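Local coordinates for selenium-binding protein (Sulfolobus tokodaii, PDB 2ECE) that is of unknown function but belongs to the selenium-binding protein family of beta-propellers and may bind selenium, at residues V30-T35 and A42-V47; I69-H74 and S105-I110; P101-S106 and S400-W405. All blocks are in the same frame, centred on the assembly; numbering follows the deposited sequence.

Contact 1: V30-T35 and A42-V47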
loop_
_atom_site.group_PDB
_atom_site.type_symbol
_atom_site.label_atom_id
_atom_site.label_comp_id
_atom_site.label_asym_id
_atom_site.label_seq_id
_atom_site.Cartn_x
_atom_site.Cartn_y
_atom_site.Cartn_z
ATOM N N VAL A 30 8.469 8.503 4.559
ATOM C CA VAL A 30 7.044 8.390 4.835
ATOM C C VAL A 30 6.205 9.440 4.123
ATOM O O VAL A 30 6.475 10.640 4.215
ATOM C CB VAL A 30 6.785 8.485 6.354
ATOM C CG1 VAL A 30 5.322 8.185 6.668
ATOM C CG2 VAL A 30 7.710 7.513 7.096
ATOM N N ALA A 31 5.181 8.981 3.412
ATOM C CA ALA A 31 4.294 9.895 2.709
ATOM C C ALA A 31 3.387 10.526 3.762
ATOM O O ALA A 31 2.636 9.821 4.442
ATOM C CB ALA A 31 3.465 9.136 1.685
ATOM N N CYS A 32 3.472 11.846 3.907
ATOM C CA CYS A 32 2.658 12.565 4.891
ATOM C C CYS A 32 1.751 13.600 4.233
ATOM O O CYS A 32 2.106 14.182 3.215
ATOM C CB CYS A 32 3.564 13.253 5.913
ATOM S SG CYS A 32 4.487 12.082 6.935
ATOM N N LEU A 33 0.590 13.849 4.831
ATOM C CA LEU A 33 -0.348 14.790 4.244
ATOM C C LEU A 33 -1.100 15.687 5.228
ATOM O O LEU A 33 -1.324 15.327 6.383
ATOM C CB LEU A 33 -1.375 14.025 3.407
ATOM C CG LEU A 33 -2.170 12.963 4.187
ATOM C CD1 LEU A 33 -3.529 12.766 3.545
ATOM C CD2 LEU A 33 -1.389 11.650 4.222
ATOM N N TYR A 34 -1.482 16.863 4.741
ATOM C CA TYR A 34 -2.271 17.820 5.510
ATOM C C TYR A 34 -3.640 17.868 4.830
ATOM O O TYR A 34 -4.581 18.495 5.325
ATOM C CB TYR A 34 -1.616 19.203 5.492
ATOM C CG TYR A 34 -0.513 19.362 6.519
ATOM C CD1 TYR A 34 -0.797 19.320 7.887
ATOM C CD2 TYR A 34 0.812 19.550 6.129
ATOM C CE1 TYR A 34 0.216 19.460 8.838
ATOM C CE2 TYR A 34 1.829 19.692 7.074
ATOM C CZ TYR A 34 1.523 19.646 8.421
ATOM O OH TYR A 34 2.516 19.794 9.355
ATOM N N THR A 35 -3.737 17.193 3.686
ATOM C CA THR A 35 -4.981 17.129 2.932
ATOM C C THR A 35 -6.039 16.468 3.814
ATOM O O THR A 35 -5.845 15.351 4.296
ATOM C CB THR A 35 -4.815 16.295 1.639
ATOM O OG1 THR A 35 -3.766 16.847 0.837
ATOM C CG2 THR A 35 -6.095 16.308 0.835
ATOM N N ALA A 42 1.215 22.215 2.298
ATOM C CA ALA A 42 1.475 21.150 1.340
ATOM C C ALA A 42 1.786 19.820 2.016
ATOM O O ALA A 42 2.233 19.778 3.165
ATOM C CB ALA A 42 2.632 21.544 0.430
ATOM N N ASP A 43 1.526 18.729 1.304
ATOM C CA ASP A 43 1.838 17.406 1.823
ATOM C C ASP A 43 3.363 17.328 1.715
ATOM O O ASP A 43 3.986 18.234 1.156
ATOM C CB ASP A 43 1.158 16.328 0.972
ATOM C CG ASP A 43 -0.360 16.392 1.059
ATOM O OD1 ASP A 43 -0.875 17.135 1.927
ATOM O OD2 ASP A 43 -1.042 15.694 0.278
ATOM N N PHE A 44 3.964 16.266 2.240
ATOM C CA PHE A 44 5.417 16.146 2.208
ATOM C C PHE A 44 5.894 14.725 2.458
ATOM O O PHE A 44 5.143 13.875 2.932
ATOM C CB PHE A 44 6.038 17.055 3.280
ATOM C CG PHE A 44 5.590 16.727 4.687
ATOM C CD1 PHE A 44 6.368 15.913 5.515
ATOM C CD2 PHE A 44 4.385 17.231 5.184
ATOM C CE1 PHE A 44 5.958 15.610 6.818
ATOM C CE2 PHE A 44 3.965 16.934 6.482
ATOM C CZ PHE A 44 4.757 16.118 7.306
ATOM N N ILE A 45 7.157 14.484 2.130
ATOM C CA ILE A 45 7.778 13.187 2.361
ATOM C C ILE A 45 8.661 13.399 3.579
ATOM O O ILE A 45 9.519 14.285 3.588
ATOM C CB ILE A 45 8.674 12.744 1.184
ATOM C CG1 ILE A 45 7.810 12.288 0.004
ATOM C CG2 ILE A 45 9.606 11.609 1.641
ATOM C CD1 ILE A 45 7.090 10.966 0.240
ATOM N N ALA A 46 8.440 12.605 4.616
ATOM C CA ALA A 46 9.244 12.742 5.818
ATOM C C ALA A 46 10.365 11.722 5.801
ATOM O O ALA A 46 10.167 10.581 5.376
ATOM C CB ALA A 46 8.378 12.544 7.049
ATOM N N VAL A 47 11.545 12.143 6.247
ATOM C CA VAL A 47 12.692 11.252 6.311
ATOM C C VAL A 47 12.893 10.914 7.783
ATOM O O VAL A 47 13.249 11.779 8.580
ATOM C CB VAL A 47 13.969 11.924 5.765
ATOM C CG1 VAL A 47 15.126 10.940 5.813
ATOM C CG2 VAL A 47 13.738 12.397 4.334
#
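Val30 to Cys32 pair with Phe44 to Ala46 in an antiparallel beta hairpin whose two strands, 27-33 and 44-49, are the inner pair of a four-stranded propeller blade. Backbone bonds come in two reciprocal sets: Val30 and Ala46 exchange N-H and carbonyl in one hydrogen-bonded pair, Cys32 and Phe44 in the next, with Ala31 and Ile45 as the non-hydrogen-bonded pair between them. Apolar contact lies on both faces. On the face of Val30, Cys32, Phe44 and Ala46, the Phe44 ring swings back over the neighbouring strand because its CG sits between backbone N and carbonyl carbon (chi1 60°). Cys32 CB then lies over one ring face, 3.5 Å from the centroid of Phe44 in a CH-pi contact, and its SG reaches the ring obliquely while also touching Ala46 CB at 3.9 Å. Tyr34 meets the same phenyl with CE2 3.5 Å from Phe44 CE2, the ring planes 43° apart. On the other face, Ile45 CD1 rests on Ala31 CA. Polar side-chain bonds gather where the strands part. The buried Asp43 carboxylate accepts from Tyr34 N on OD1 at 2.9 Å, from above its plane, and Leu73 N from the adjoining loop also donates to OD2. Through its syn lone pair, Asp43 OD2 accepts from Thr35 OG1 at 3.0 Å.

Contact 2: I69-H74 and S105-I110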
loop_
_atom_site.group_PDB
_atom_site.type_symbol
_atom_site.label_atom_id
_atom_site.label_comp_id
_atom_site.label_asym_id
_atom_site.label_seq_id
_atom_site.Cartn_x
_atom_site.Cartn_y
_atom_site.Cartn_z
ATOM N N ILE A 69 -0.434 22.409 -2.724
ATOM C CA ILE A 69 -1.272 21.947 -1.630
ATOM C C ILE A 69 -2.323 20.957 -2.139
ATOM O O ILE A 69 -2.667 20.960 -3.317
ATOM C CB ILE A 69 -1.952 23.159 -0.940
ATOM C CG1 ILE A 69 -0.889 23.980 -0.204
ATOM C CG2 ILE A 69 -3.025 22.697 0.020
ATOM C CD1 ILE A 69 -1.355 25.351 0.231
ATOM N N ASN A 70 -2.801 20.100 -1.242
ATOM C CA ASN A 70 -3.816 19.087 -1.539
ATOM C C ASN A 70 -3.493 18.018 -2.592
ATOM O O ASN A 70 -4.374 17.603 -3.339
ATOM C CB ASN A 70 -5.149 19.754 -1.901
ATOM C CG ASN A 70 -5.762 20.497 -0.729
ATOM O OD1 ASN A 70 -5.742 20.018 0.409
ATOM N ND2 ASN A 70 -6.321 21.667 -1.002
ATOM N N ASP A 71 -2.242 17.562 -2.647
ATOM C CA ASP A 71 -1.858 16.510 -3.594
ATOM C C ASP A 71 -2.504 15.199 -3.148
ATOM O O ASP A 71 -2.915 14.384 -3.972
ATOM C CB ASP A 71 -0.333 16.289 -3.596
ATOM C CG ASP A 71 0.423 17.282 -4.476
ATOM O OD1 ASP A 71 0.158 17.346 -5.698
ATOM O OD2 ASP A 71 1.305 17.987 -3.946
ATOM N N GLU A 72 -2.594 15.052 -1.826
ATOM C CA GLU A 72 -3.087 13.871 -1.116
ATOM C C GLU A 72 -2.081 12.764 -1.392
ATOM O O GLU A 72 -2.306 11.890 -2.231
ATOM C CB GLU A 72 -4.498 13.433 -1.544
ATOM C CG GLU A 72 -4.981 12.080 -0.916
ATOM C CD GLU A 72 -6.051 12.214 0.187
ATOM O OE1 GLU A 72 -6.976 13.043 0.045
ATOM O OE2 GLU A 72 -5.984 11.468 1.193
ATOM N N LEU A 73 -0.940 12.838 -0.708
ATOM C CA LEU A 73 0.085 11.811 -0.856
ATOM C C LEU A 73 -0.519 10.550 -0.285
ATOM O O LEU A 73 -1.411 10.617 0.580
ATOM C CB LEU A 73 1.363 12.169 -0.089
ATOM C CG LEU A 73 2.209 13.313 -0.664
ATOM C CD1 LEU A 73 3.634 13.209 -0.147
ATOM C CD2 LEU A 73 2.218 13.239 -2.184
ATOM N N HIS A 74 -0.143 9.414 -0.858
ATOM C CA HIS A 74 -0.687 8.151 -0.368
ATOM C C HIS A 74 0.357 7.019 -0.492
ATOM O O HIS A 74 1.156 6.775 0.408
ATOM C CB HIS A 74 -1.870 7.902 -1.267
ATOM C CG HIS A 74 -2.813 6.836 -0.820
ATOM N ND1 HIS A 74 -3.881 7.098 0.011
ATOM C CD2 HIS A 74 -2.941 5.543 -1.200
ATOM C CE1 HIS A 74 -4.627 6.012 0.121
ATOM N NE2 HIS A 74 -4.078 5.054 -0.602
ATOM N N SER A 105 -4.395 15.056 -6.818
ATOM C CA SER A 105 -3.919 15.919 -7.901
ATOM C C SER A 105 -3.494 15.278 -9.218
ATOM O O SER A 105 -3.569 15.922 -10.265
ATOM C CB SER A 105 -2.747 16.763 -7.405
ATOM O OG SER A 105 -1.615 15.934 -7.191
ATOM N N SER A 106 -3.027 14.033 -9.170
ATOM C CA SER A 106 -2.549 13.336 -10.360
ATOM C C SER A 106 -1.153 13.841 -10.735
ATOM O O SER A 106 -0.618 13.502 -11.785
ATOM C CB SER A 106 -3.498 13.545 -11.543
ATOM O OG SER A 106 -4.766 12.973 -11.289
ATOM N N ARG A 107 -0.571 14.660 -9.869
ATOM C CA ARG A 107 0.765 15.191 -10.107
ATOM C C ARG A 107 1.782 14.114 -9.731
ATOM O O ARG A 107 1.490 13.251 -8.902
ATOM C CB ARG A 107 0.975 16.448 -9.251
ATOM C CG ARG A 107 2.380 17.040 -9.292
ATOM C CD ARG A 107 2.439 18.396 -8.571
ATOM N NE ARG A 107 1.581 19.407 -9.201
ATOM C CZ ARG A 107 0.433 19.849 -8.696
ATOM N NH1 ARG A 107 -0.022 19.378 -7.542
ATOM N NH2 ARG A 107 -0.259 20.783 -9.342
ATOM N N ILE A 108 2.958 14.139 -10.352
ATOM C CA ILE A 108 4.002 13.164 -10.019
ATOM C C ILE A 108 5.304 13.889 -9.706
ATOM O O ILE A 108 5.795 14.690 -10.513
ATOM C CB ILE A 108 4.299 12.180 -11.170
ATOM C CG1 ILE A 108 3.036 11.415 -11.566
ATOM C CG2 ILE A 108 5.377 11.166 -10.724
ATOM C CD1 ILE A 108 3.230 10.528 -12.786
ATOM N N TYR A 109 5.856 13.627 -8.527
ATOM C CA TYR A 109 7.126 14.232 -8.157
ATOM C C TYR A 109 8.210 13.172 -8.319
ATOM O O TYR A 109 7.979 11.986 -8.046
ATOM C CB TYR A 109 7.107 14.700 -6.699
ATOM C CG TYR A 109 6.049 15.730 -6.383
ATOM C CD1 TYR A 109 4.815 15.356 -5.854
ATOM C CD2 TYR A 109 6.295 17.086 -6.587
ATOM C CE1 TYR A 109 3.855 16.306 -5.529
ATOM C CE2 TYR A 109 5.340 18.046 -6.270
ATOM C CZ TYR A 109 4.124 17.653 -5.738
ATOM O OH TYR A 109 3.185 18.608 -5.409
ATOM N N ILE A 110 9.381 13.600 -8.775
ATOM C CA ILE A 110 10.525 12.711 -8.932
ATOM C C ILE A 110 11.498 13.273 -7.902
ATOM O O ILE A 110 12.008 14.388 -8.066
ATOM C CB ILE A 110 11.150 12.818 -10.340
ATOM C CG1 ILE A 110 10.069 12.640 -11.415
ATOM C CG2 ILE A 110 12.228 11.755 -10.505
ATOM C CD1 ILE A 110 9.342 11.308 -11.357
HETATM O O HOH W 1 -2.517 20.367 -5.876
#
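The turn between strands 97-101 and 108-112 of one propeller blade, with the first residues of strand 108-112, meets the loop 69-74, which enters that blade from the preceding strand 60-65. Asp71 carries the contact, its carboxylate held by three side chains of the opposite segment. OD1 takes two donors: Ser105 OG, 2.7 Å from Asp71 OD1, uses the anti lone pair, and Arg107 NH1, also 2.7 Å from Asp71 OD1, comes in on the syn side, 26° out of the carboxylate plane. This second bond is a salt bridge that leaves from the edge of the guanidinium, whose plane stands 75° from the carboxylate. Asp71 OD2 accepts from Tyr109 OH at a very short 2.5 Å; the tyrosine arrives from the opposite direction, with its ring almost perpendicular to the carboxylate. The cluster of donors would be expected to favour the ionised form of Asp71. Arg107 bends at chi3 (-62°) to bring NH1 back toward the aspartate, while its CG lies over a face of the Tyr109 ring. Its NE pairs with Glu127, and its guanidinium makes a cation-pi contact with Tyr68. A water joins Arg107 NH1 to Ile69 O, 2.6 Å from the latter. The backbone adds Ser105 N to Asp71 O, a longer bond of 3.3 Å. Ser105 OG is also an acceptor, accepting from Arg107 N at 3.1 Å, so the serine that grips Asp71 shapes its own segment too, in the pattern of an ST turn.

Contact 3: P101-S106 and S400-W405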
loop_
_atom_site.group_PDB
_atom_site.type_symbol
_atom_site.label_atom_id
_atom_site.label_comp_id
_atom_site.label_asym_id
_atom_site.label_seq_id
_atom_site.Cartn_x
_atom_site.Cartn_y
_atom_site.Cartn_z
ATOM N N PRO A 101 3.302 10.206 -6.395
ATOM C CA PRO A 101 2.124 10.771 -7.050
ATOM C C PRO A 101 1.085 11.343 -6.090
ATOM O O PRO A 101 1.048 10.993 -4.906
ATOM C CB PRO A 101 1.576 9.576 -7.818
ATOM C CG PRO A 101 1.756 8.475 -6.796
ATOM C CD PRO A 101 3.168 8.741 -6.258
ATOM N N GLY A 102 0.239 12.227 -6.609
ATOM C CA GLY A 102 -0.817 12.794 -5.791
ATOM C C GLY A 102 -2.081 12.003 -6.076
ATOM O O GLY A 102 -2.546 11.966 -7.226
ATOM N N LEU A 103 -2.639 11.356 -5.055
ATOM C CA LEU A 103 -3.855 10.570 -5.250
ATOM C C LEU A 103 -5.043 11.475 -5.616
ATOM O O LEU A 103 -6.011 11.016 -6.219
ATOM C CB LEU A 103 -4.171 9.749 -3.993
ATOM C CG LEU A 103 -5.414 8.850 -4.016
ATOM C CD1 LEU A 103 -5.375 7.885 -5.194
ATOM C CD2 LEU A 103 -5.483 8.080 -2.703
ATOM N N ARG A 104 -4.962 12.754 -5.247
ATOM C CA ARG A 104 -6.010 13.721 -5.573
ATOM C C ARG A 104 -5.633 14.566 -6.793
ATOM O O ARG A 104 -6.443 14.746 -7.707
ATOM C CB ARG A 104 -6.288 14.659 -4.384
ATOM C CG ARG A 104 -7.406 14.200 -3.444
ATOM C CD ARG A 104 -7.722 15.232 -2.355
ATOM N NE ARG A 104 -8.672 14.707 -1.374
ATOM C CZ ARG A 104 -9.996 14.730 -1.512
ATOM N NH1 ARG A 104 -10.547 15.271 -2.593
ATOM N NH2 ARG A 104 -10.769 14.165 -0.594
ATOM N N SER A 105 -4.395 15.056 -6.818
ATOM C CA SER A 105 -3.919 15.919 -7.901
ATOM C C SER A 105 -3.494 15.278 -9.218
ATOM O O SER A 105 -3.569 15.922 -10.265
ATOM C CB SER A 105 -2.747 16.763 -7.405
ATOM O OG SER A 105 -1.615 15.934 -7.191
ATOM N N SER A 106 -3.027 14.033 -9.170
ATOM C CA SER A 106 -2.549 13.336 -10.360
ATOM C C SER A 106 -1.153 13.841 -10.735
ATOM O O SER A 106 -0.618 13.502 -11.785
ATOM C CB SER A 106 -3.498 13.545 -11.543
ATOM O OG SER A 106 -4.766 12.973 -11.289
ATOM N N SER A 400 -3.254 6.639 8.630
ATOM C CA SER A 400 -4.227 7.312 7.787
ATOM C C SER A 400 -4.602 6.486 6.557
ATOM O O SER A 400 -3.754 5.828 5.965
ATOM C CB SER A 400 -3.679 8.670 7.355
ATOM O OG SER A 400 -4.552 9.284 6.429
ATOM N N LEU A 401 -5.879 6.538 6.175
ATOM C CA LEU A 401 -6.374 5.798 5.018
ATOM C C LEU A 401 -6.597 6.729 3.828
ATOM O O LEU A 401 -6.040 6.531 2.749
ATOM C CB LEU A 401 -7.694 5.086 5.363
ATOM C CG LEU A 401 -8.385 4.312 4.229
ATOM C CD1 LEU A 401 -7.488 3.170 3.765
ATOM C CD2 LEU A 401 -9.731 3.771 4.703
ATOM N N TYR A 402 -7.432 7.742 4.038
ATOM C CA TYR A 402 -7.754 8.718 3.004
ATOM C C TYR A 402 -8.421 9.931 3.677
ATOM O O TYR A 402 -9.328 9.781 4.493
ATOM C CB TYR A 402 -8.682 8.081 1.953
ATOM C CG TYR A 402 -8.944 8.964 0.748
ATOM C CD1 TYR A 402 -9.961 9.923 0.768
ATOM C CD2 TYR A 402 -8.139 8.885 -0.390
ATOM C CE1 TYR A 402 -10.165 10.785 -0.318
ATOM C CE2 TYR A 402 -8.334 9.738 -1.476
ATOM C CZ TYR A 402 -9.349 10.686 -1.432
ATOM O OH TYR A 402 -9.546 11.536 -2.498
ATOM N N SER A 403 -7.947 11.125 3.335
ATOM C CA SER A 403 -8.443 12.379 3.904
ATOM C C SER A 403 -9.892 12.379 4.394
ATOM O O SER A 403 -10.144 12.499 5.587
ATOM C CB SER A 403 -8.252 13.515 2.894
ATOM O OG SER A 403 -8.970 13.257 1.700
ATOM N N THR A 404 -10.839 12.240 3.475
ATOM C CA THR A 404 -12.248 12.263 3.841
ATOM C C THR A 404 -12.761 11.024 4.561
ATOM O O THR A 404 -13.719 11.112 5.330
ATOM C CB THR A 404 -13.125 12.542 2.609
ATOM O OG1 THR A 404 -12.760 11.658 1.543
ATOM C CG2 THR A 404 -12.937 13.984 2.155
ATOM N N TRP A 405 -12.137 9.874 4.324
ATOM C CA TRP A 405 -12.567 8.662 5.009
ATOM C C TRP A 405 -12.093 8.710 6.464
ATOM O O TRP A 405 -12.800 8.252 7.367
ATOM C CB TRP A 405 -12.029 7.410 4.293
ATOM C CG TRP A 405 -12.687 7.167 2.956
ATOM C CD1 TRP A 405 -12.962 8.105 1.997
ATOM C CD2 TRP A 405 -13.162 5.916 2.440
ATOM N NE1 TRP A 405 -13.585 7.516 0.923
ATOM C CE2 TRP A 405 -13.720 6.175 1.166
ATOM C CE3 TRP A 405 -13.173 4.601 2.929
ATOM C CZ2 TRP A 405 -14.283 5.165 0.371
ATOM C CZ3 TRP A 405 -13.736 3.593 2.133
ATOM C CH2 TRP A 405 -14.284 3.887 0.870
HETATM O O HOH W 2 -8.552 10.974 -5.004
#
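Arg104 reaches across to Tyr402 and Ser403 with its chain extended from CG to NE, and its flat guanidinium meets the two in different ways. Tyr402 OH stands over the centre of one guanidinium face, 3.4 Å from Arg104 CZ. The ring and guanidinium planes are 42° apart, and the NE and NH2 angles are too poor for hydrogen bonds to the phenol. Ser403 OG instead lies at the guanidinium edge and accepts from Arg104 NH2 at 3.1 Å, with an N-H...O angle of 160° and the oxygen only 4° out of the plane. Thr404 CG2 touches Arg104 NH2 from beyond its end, near the guanidinium plane. The guanidinium is fixed further by Glu72, which makes a salt bridge to Arg104 NE and a hydrogen bond to Ser403 OG, and by Glu214 O, an acceptor for both Arg104 NH2 and Thr404 OG1.

Leu103 comes to the edge of the Tyr402 ring, where its CD2 lies 3.5 Å from Tyr402 CE2, near the ring plane. With CG anti to the backbone N (chi1 -173°), Tyr402 extends its phenol far enough to reach both side chains. The backbone joins in through water: Leu103 O accepts from a water at 2.8 Å, and that water accepts from Tyr402 OH, also at 2.8 Å. The contact thus sets the turn between strands 97-101 and 108-112 against the start of helix 403-409, in the connection from strand 394-398 to strand 417-423 of another blade, while Leu103 also touches His141 of strand 140-145.

From the N terminus, contact 1 closes first, joining strands 27-33 and 44-49 across the loop that links them. After strand 60-65 the chain enters 69-74, and contact 2 brings that loop against 105-110, enclosing strands 77-78 and 97-101. Contact 3 begins at 101-106, sharing Ser105 and Ser106 with contact 2, and closes almost 300 residues later at 400-405. Contact 1 is in series with both others, whereas contact 3 opens on the stretch where contact 2 closes, so none nests. Loop 69-74 lies between the others: its residues touch both the hairpin of contact 1 and the side chains of contact 3. Together they tie three propeller blades.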